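Local coordinates for RavO (Legionella pneumophila subsp. pneumophila, PDB 6DM4), which binds phosphotyrosine peptides such as that of human Shc1 through the SH2 domain described here, one part of a longer Legionella protein, at residues 39-44 with 103-108; 60-65 with 69-74. One frame throughout, in Å; residues are numbered along the deposited sequence. Where two conformers were deposited one is given.

Interaction 1 of 2, residues 39-44 with 103-108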
loop_
_atom_site.group_PDB
_atom_site.type_symbol
_atom_site.label_atom_id
_atom_site.label_comp_id
_atom_site.label_asym_id
_atom_site.label_seq_id
_atom_site.Cartn_x
_atom_site.Cartn_y
_atom_site.Cartn_z
ATOM N N PHE A 39 6.021 -11.614 12.827
ATOM C CA PHE A 39 6.731 -10.412 12.409
ATOM C C PHE A 39 5.714 -9.367 11.991
ATOM O O PHE A 39 4.541 -9.672 11.772
ATOM C CB PHE A 39 7.718 -10.690 11.259
ATOM C CG PHE A 39 7.059 -11.026 9.944
ATOM C CD1 PHE A 39 6.706 -12.333 9.643
ATOM C CD2 PHE A 39 6.815 -10.037 9.001
ATOM C CE1 PHE A 39 6.107 -12.647 8.425
ATOM C CE2 PHE A 39 6.210 -10.344 7.780
ATOM C CZ PHE A 39 5.857 -11.649 7.495
ATOM N N ILE A 40 6.180 -8.123 11.893
ATOM C CA ILE A 40 5.403 -7.068 11.259
ATOM C C ILE A 40 6.227 -6.429 10.152
ATOM O O ILE A 40 7.456 -6.506 10.126
ATOM C CB ILE A 40 4.943 -5.990 12.254
ATOM C CG1 ILE A 40 6.149 -5.284 12.892
ATOM C CG2 ILE A 40 4.030 -6.611 13.274
ATOM C CD1 ILE A 40 5.778 -4.104 13.795
ATOM N N LEU A 41 5.519 -5.785 9.237
ATOM C CA LEU A 41 6.097 -4.864 8.276
ATOM C C LEU A 41 5.615 -3.457 8.601
ATOM O O LEU A 41 4.526 -3.268 9.157
ATOM C CB LEU A 41 5.709 -5.242 6.846
ATOM C CG LEU A 41 6.197 -6.620 6.400
ATOM C CD1 LEU A 41 5.601 -6.993 5.068
ATOM C CD2 LEU A 41 7.707 -6.627 6.317
ATOM N N ARG A 42 6.439 -2.468 8.274
ATOM C CA ARG A 42 6.123 -1.106 8.679
ATOM C C ARG A 42 6.837 -0.138 7.760
ATOM O O ARG A 42 7.780 -0.501 7.051
ATOM C CB ARG A 42 6.527 -0.838 10.137
ATOM C CG ARG A 42 7.971 -1.189 10.438
ATOM C CD ARG A 42 8.308 -0.965 11.898
ATOM N NE ARG A 42 9.680 -1.350 12.213
ATOM C CZ ARG A 42 10.743 -0.606 11.935
ATOM N NH1 ARG A 42 10.589 0.568 11.334
ATOM N NH2 ARG A 42 11.961 -1.025 12.265
ATOM N N TRP A 43 6.381 1.108 7.797
ATOM C CA TRP A 43 7.016 2.169 7.028
ATOM C C TRP A 43 8.372 2.507 7.650
ATOM O O TRP A 43 8.447 2.889 8.819
ATOM C CB TRP A 43 6.092 3.382 6.990
ATOM C CG TRP A 43 6.481 4.497 6.057
ATOM C CD1 TRP A 43 7.070 5.676 6.405
ATOM C CD2 TRP A 43 6.263 4.560 4.639
ATOM N NE1 TRP A 43 7.246 6.462 5.298
ATOM C CE2 TRP A 43 6.766 5.801 4.198
ATOM C CE3 TRP A 43 5.708 3.685 3.697
ATOM C CZ2 TRP A 43 6.727 6.190 2.859
ATOM C CZ3 TRP A 43 5.670 4.074 2.367
ATOM C CH2 TRP A 43 6.177 5.315 1.962
ATOM N N SER A 44 9.440 2.343 6.874
ATOM C CA SER A 44 10.801 2.465 7.383
ATOM C C SER A 44 11.185 3.917 7.634
ATOM O O SER A 44 10.739 4.833 6.934
ATOM C CB SER A 44 11.792 1.839 6.396
ATOM O OG SER A 44 13.127 2.237 6.671
ATOM N N ALA A 103 5.064 -13.706 0.032
ATOM C CA ALA A 103 5.654 -15.027 0.226
ATOM C C ALA A 103 7.169 -14.948 0.292
ATOM O O ALA A 103 7.801 -15.727 1.016
ATOM C CB ALA A 103 5.225 -15.977 -0.892
ATOM N N THR A 104 7.764 -13.999 -0.435
ATOM C CA THR A 104 9.215 -13.844 -0.428
ATOM C C THR A 104 9.691 -13.223 0.876
ATOM O O THR A 104 10.589 -13.758 1.542
ATOM C CB THR A 104 9.656 -12.989 -1.617
ATOM O OG1 THR A 104 9.224 -13.604 -2.838
ATOM C CG2 THR A 104 11.168 -12.847 -1.632
ATOM N N LEU A 105 9.105 -12.082 1.248
ATOM C CA LEU A 105 9.478 -11.411 2.489
ATOM C C LEU A 105 9.287 -12.326 3.688
ATOM O O LEU A 105 10.136 -12.365 4.587
ATOM C CB LEU A 105 8.660 -10.130 2.646
ATOM C CG LEU A 105 9.097 -8.968 1.757
ATOM C CD1 LEU A 105 8.053 -7.854 1.771
ATOM C CD2 LEU A 105 10.463 -8.451 2.197
ATOM N N THR A 106 8.194 -13.092 3.706
ATOM C CA THR A 106 7.949 -14.008 4.815
ATOM C C THR A 106 9.104 -14.992 4.980
ATOM O O THR A 106 9.565 -15.244 6.101
ATOM C CB THR A 106 6.631 -14.750 4.604
ATOM O OG1 THR A 106 5.551 -13.809 4.624
ATOM C CG2 THR A 106 6.414 -15.777 5.707
ATOM N N GLN A 107 9.594 -15.548 3.870
ATOM C CA GLN A 107 10.720 -16.474 3.954
ATOM C C GLN A 107 11.993 -15.769 4.406
ATOM O O GLN A 107 12.738 -16.301 5.232
ATOM C CB GLN A 107 10.940 -17.165 2.606
ATOM C CG GLN A 107 9.833 -18.130 2.240
ATOM C CD GLN A 107 9.664 -19.222 3.277
ATOM O OE1 GLN A 107 10.642 -19.820 3.725
ATOM N NE2 GLN A 107 8.421 -19.497 3.653
ATOM N N HIS A 108 12.263 -14.574 3.879
ATOM C CA HIS A 108 13.478 -13.855 4.254
ATOM C C HIS A 108 13.460 -13.475 5.728
ATOM O O HIS A 108 14.495 -13.523 6.404
ATOM C CB HIS A 108 13.638 -12.607 3.382
ATOM C CG HIS A 108 14.991 -11.971 3.466
ATOM N ND1 HIS A 108 15.306 -11.009 4.401
ATOM C CD2 HIS A 108 16.105 -12.143 2.716
ATOM C CE1 HIS A 108 16.558 -10.624 4.232
ATOM N NE2 HIS A 108 17.066 -11.297 3.215
#
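The torsions of Phe-39 and Thr-106 bring a ring edge against a hydroxyl: Phe-39 holds CG between its own backbone N and carbonyl carbon (chi1 69°), which drops the ring out of the chain toward the helix, while Thr-106 sets OG1 beside its backbone N (chi1 -64°). The two side chains cross at about a right angle. CZ of Phe-39 comes to 3.6 Å from Thr-106 OG1, which lies near the ring plane, so it is C-H edge and not pi face that meets the oxygen. OG1 has its strong partner in Met-102 O, one turn back in the same helix; its touch on the ring edge is a van der Waals contact. The methyl joins in more loosely, with CG2 of Thr-106 4.2 Å from Phe-39 CE1.

One residue back along the helix, Leu-105 reaches toward the sheet and meets Leu-41 obliquely, methyl to methyl, at 4.2 Å between the two CD1 atoms. Within the strand segment, Leu-41 CG also rests in plane at the edge of the Phe-39 ring, 4.0 Å from its CE2, so Leu-41 lies against the ring as well as against Leu-105. No hydrogen bond joins the segments; they meet by packing, with Phe-39, Leu-41 and Leu-105 buried.

In the fold this is an outer strand of the antiparallel SH2 sheet lying against helix 101-119. Met-102 and Ile-109 of that helix extend the packing on Leu-41, Ile-109 also touches Phe-39, and His-17 stacks with the Phe-39 ring. Ile-40 and Arg-42 pack on helix 25-34, and Arg-42 NH2 also hydrogen-bonds the modified side chain of the bound peptide. Strand 40-43 is thus packed between the two helices and runs antiparallel beside strand 55-64.

Interaction 2 of 2, residues 60-65 with 69-74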
loop_
_atom_site.group_PDB
_atom_site.type_symbol
_atom_site.label_atom_id
_atom_site.label_comp_id
_atom_site.label_asym_id
_atom_site.label_seq_id
_atom_site.Cartn_x
_atom_site.Cartn_y
_atom_site.Cartn_z
ATOM N N ALA A 60 10.965 -4.713 8.313
ATOM C CA ALA A 60 10.364 -5.791 9.080
ATOM C C ALA A 60 10.872 -5.730 10.514
ATOM O O ALA A 60 11.990 -5.284 10.770
ATOM C CB ALA A 60 10.699 -7.150 8.468
ATOM N N SER A 61 10.040 -6.173 11.452
ATOM C CA SER A 61 10.435 -6.272 12.849
ATOM C C SER A 61 9.913 -7.580 13.417
ATOM O O SER A 61 8.826 -8.033 13.046
ATOM C CB SER A 61 9.910 -5.091 13.681
ATOM O OG SER A 61 10.554 -3.885 13.308
ATOM N N PHE A 62 10.695 -8.195 14.299
ATOM C CA PHE A 62 10.251 -9.382 15.011
ATOM C C PHE A 62 10.937 -9.408 16.367
ATOM O O PHE A 62 11.848 -8.624 16.640
ATOM C CB PHE A 62 10.527 -10.668 14.223
ATOM C CG PHE A 62 11.963 -10.840 13.818
ATOM C CD1 PHE A 62 12.875 -11.428 14.679
ATOM C CD2 PHE A 62 12.398 -10.423 12.570
ATOM C CE1 PHE A 62 14.198 -11.593 14.311
ATOM C CE2 PHE A 62 13.722 -10.584 12.199
ATOM C CZ PHE A 62 14.619 -11.167 13.069
ATOM N N GLN A 63 10.485 -10.317 17.222
ATOM C CA GLN A 63 10.983 -10.409 18.587
ATOM C C GLN A 63 11.570 -11.789 18.836
ATOM O O GLN A 63 10.959 -12.802 18.481
ATOM C CB GLN A 63 9.869 -10.121 19.598
ATOM C CG GLN A 63 10.355 -10.049 21.037
ATOM C CD GLN A 63 9.272 -9.586 21.991
ATOM O OE1 GLN A 63 9.494 -8.703 22.815
ATOM N NE2 GLN A 63 8.094 -10.191 21.888
ATOM N N ALA A 64 12.753 -11.817 19.437
ATOM C CA ALA A 64 13.361 -13.013 20.002
ATOM C C ALA A 64 13.599 -12.778 21.490
ATOM O O ALA A 64 13.228 -11.737 22.040
ATOM C CB ALA A 64 14.663 -13.365 19.278
ATOM N N SER A 65 14.238 -13.749 22.148
ATOM C CA SER A 65 14.418 -13.651 23.592
ATOM C C SER A 65 15.378 -12.535 23.988
ATOM O O SER A 65 15.358 -12.101 25.146
ATOM C CB SER A 65 14.905 -14.985 24.163
ATOM O OG SER A 65 16.143 -15.366 23.596
ATOM N N HIS A 69 14.314 -7.286 16.727
ATOM C CA HIS A 69 15.218 -7.183 15.593
ATOM C C HIS A 69 14.452 -6.652 14.391
ATOM O O HIS A 69 13.250 -6.896 14.240
ATOM C CB HIS A 69 15.849 -8.540 15.258
ATOM C CG HIS A 69 16.562 -9.171 16.413
ATOM N ND1 HIS A 69 17.927 -9.096 16.575
ATOM C CD2 HIS A 69 16.096 -9.876 17.470
ATOM C CE1 HIS A 69 18.275 -9.733 17.680
ATOM N NE2 HIS A 69 17.181 -10.215 18.242
ATOM N N SER A 70 15.152 -5.918 13.534
ATOM C CA SER A 70 14.535 -5.353 12.349
ATOM C C SER A 70 15.398 -5.633 11.125
ATOM O O SER A 70 16.601 -5.884 11.228
ATOM C CB SER A 70 14.296 -3.843 12.511
ATOM O OG SER A 70 13.245 -3.587 13.430
ATOM N N ILE A 71 14.751 -5.629 9.962
ATOM C CA ILE A 71 15.409 -5.772 8.667
ATOM C C ILE A 71 14.854 -4.684 7.763
ATOM O O ILE A 71 13.637 -4.480 7.716
ATOM C CB ILE A 71 15.161 -7.157 8.039
ATOM C CG1 ILE A 71 15.504 -8.281 9.012
ATOM C CG2 ILE A 71 15.954 -7.309 6.739
ATOM C CD1 ILE A 71 14.976 -9.627 8.557
ATOM N N ARG A 72 15.727 -3.986 7.046
ATOM C CA ARG A 72 15.281 -2.933 6.143
ATOM C C ARG A 72 15.272 -3.440 4.706
ATOM O O ARG A 72 16.249 -4.043 4.250
ATOM C CB ARG A 72 16.160 -1.688 6.256
ATOM C CG ARG A 72 15.635 -0.531 5.415
ATOM C CD ARG A 72 16.543 0.671 5.487
ATOM N NE ARG A 72 16.593 1.225 6.836
ATOM C CZ ARG A 72 17.514 2.089 7.245
ATOM N NH1 ARG A 72 18.458 2.492 6.404
ATOM N NH2 ARG A 72 17.495 2.551 8.492
ATOM N N TYR A 73 14.168 -3.189 4.002
ATOM C CA TYR A 73 14.015 -3.554 2.601
ATOM C C TYR A 73 13.767 -2.306 1.765
ATOM O O TYR A 73 13.279 -1.289 2.265
ATOM C CB TYR A 73 12.858 -4.545 2.401
ATOM C CG TYR A 73 13.071 -5.850 3.125
ATOM C CD1 TYR A 73 13.898 -6.835 2.598
ATOM C CD2 TYR A 73 12.455 -6.093 4.341
ATOM C CE1 TYR A 73 14.097 -8.026 3.263
ATOM C CE2 TYR A 73 12.650 -7.276 5.016
ATOM C CZ TYR A 73 13.471 -8.235 4.480
ATOM O OH TYR A 73 13.659 -9.414 5.164
ATOM N N GLY A 74 14.099 -2.399 0.484
ATOM C CA GLY A 74 13.877 -1.300 -0.437
ATOM C C GLY A 74 13.295 -1.802 -1.741
ATOM O O GLY A 74 13.607 -2.902 -2.200
#
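The Phe-62 ring takes His-69 CB over one face, 4.0 Å from the ring centroid and 30° off the normal, a CH-pi contact, with His-69 O above the same face, toward the rim, while Ile-71 CD1 lies in plane at its edge, 4.0 Å from Phe-62 CE2. The imidazole of His-69 is nearly parallel to the phenyl (planes at 21°) but offset so that little of one ring lies over the other, centroids 5.7 Å apart; its NE2 is hydrogen-bonded to Asp-66 OD1 in the hairpin turn. Farther along, Ala-60 CB touches the in-plane edge of Tyr-73 at CE2.

Two antiparallel hydrogen-bonded residue pairs carry these side chains. Ala-60 and Ile-71 exchange bonds, the shorter being Ala-60 N to Ile-71 O at 2.7 Å, and Phe-62 and His-69 do the same. Between them Ser-61 and Ser-70 form a non-hydrogen-bonded pair whose side chains leave by the other face, joined by a hydrogen bond of 2.7 Å between OG and OG.

The hairpin of strands 55-64 and 67-76 fills the second and third places of the five-strand sheet, next to strand 40-43: helix 101-119 packs on Ala-60, Phe-62, His-69 and Tyr-73, and helix 25-34 on Ser-61.

In the fold
Centres of interactions 1 and 2 lie about 8 Å apart, and both reach the same sheet, where strands 40-43 and 55-64 are neighbours; Ile-40 N to Ser-61 O, at 2.9 Å, is a probable hydrogen bond between them. Helix 101-119 serves both, and Ile-109 reaches Leu-41 as well as Ala-60. On the side of Arg-42, Ser-61 and Ser-70 the sheet meets the phosphopeptide: Arg-42 hydrogen-bonds both serines, NE to Ser-61 OG and NH2 to Ser-70 OG, which probably helps to orient its guanidinium. Ser-44 OG and Arg-72 NH2 also bond the peptide's modified side chain, so the two interactions each supply residues to what is probably one phosphotyrosine pocket, as in other SH2 domains.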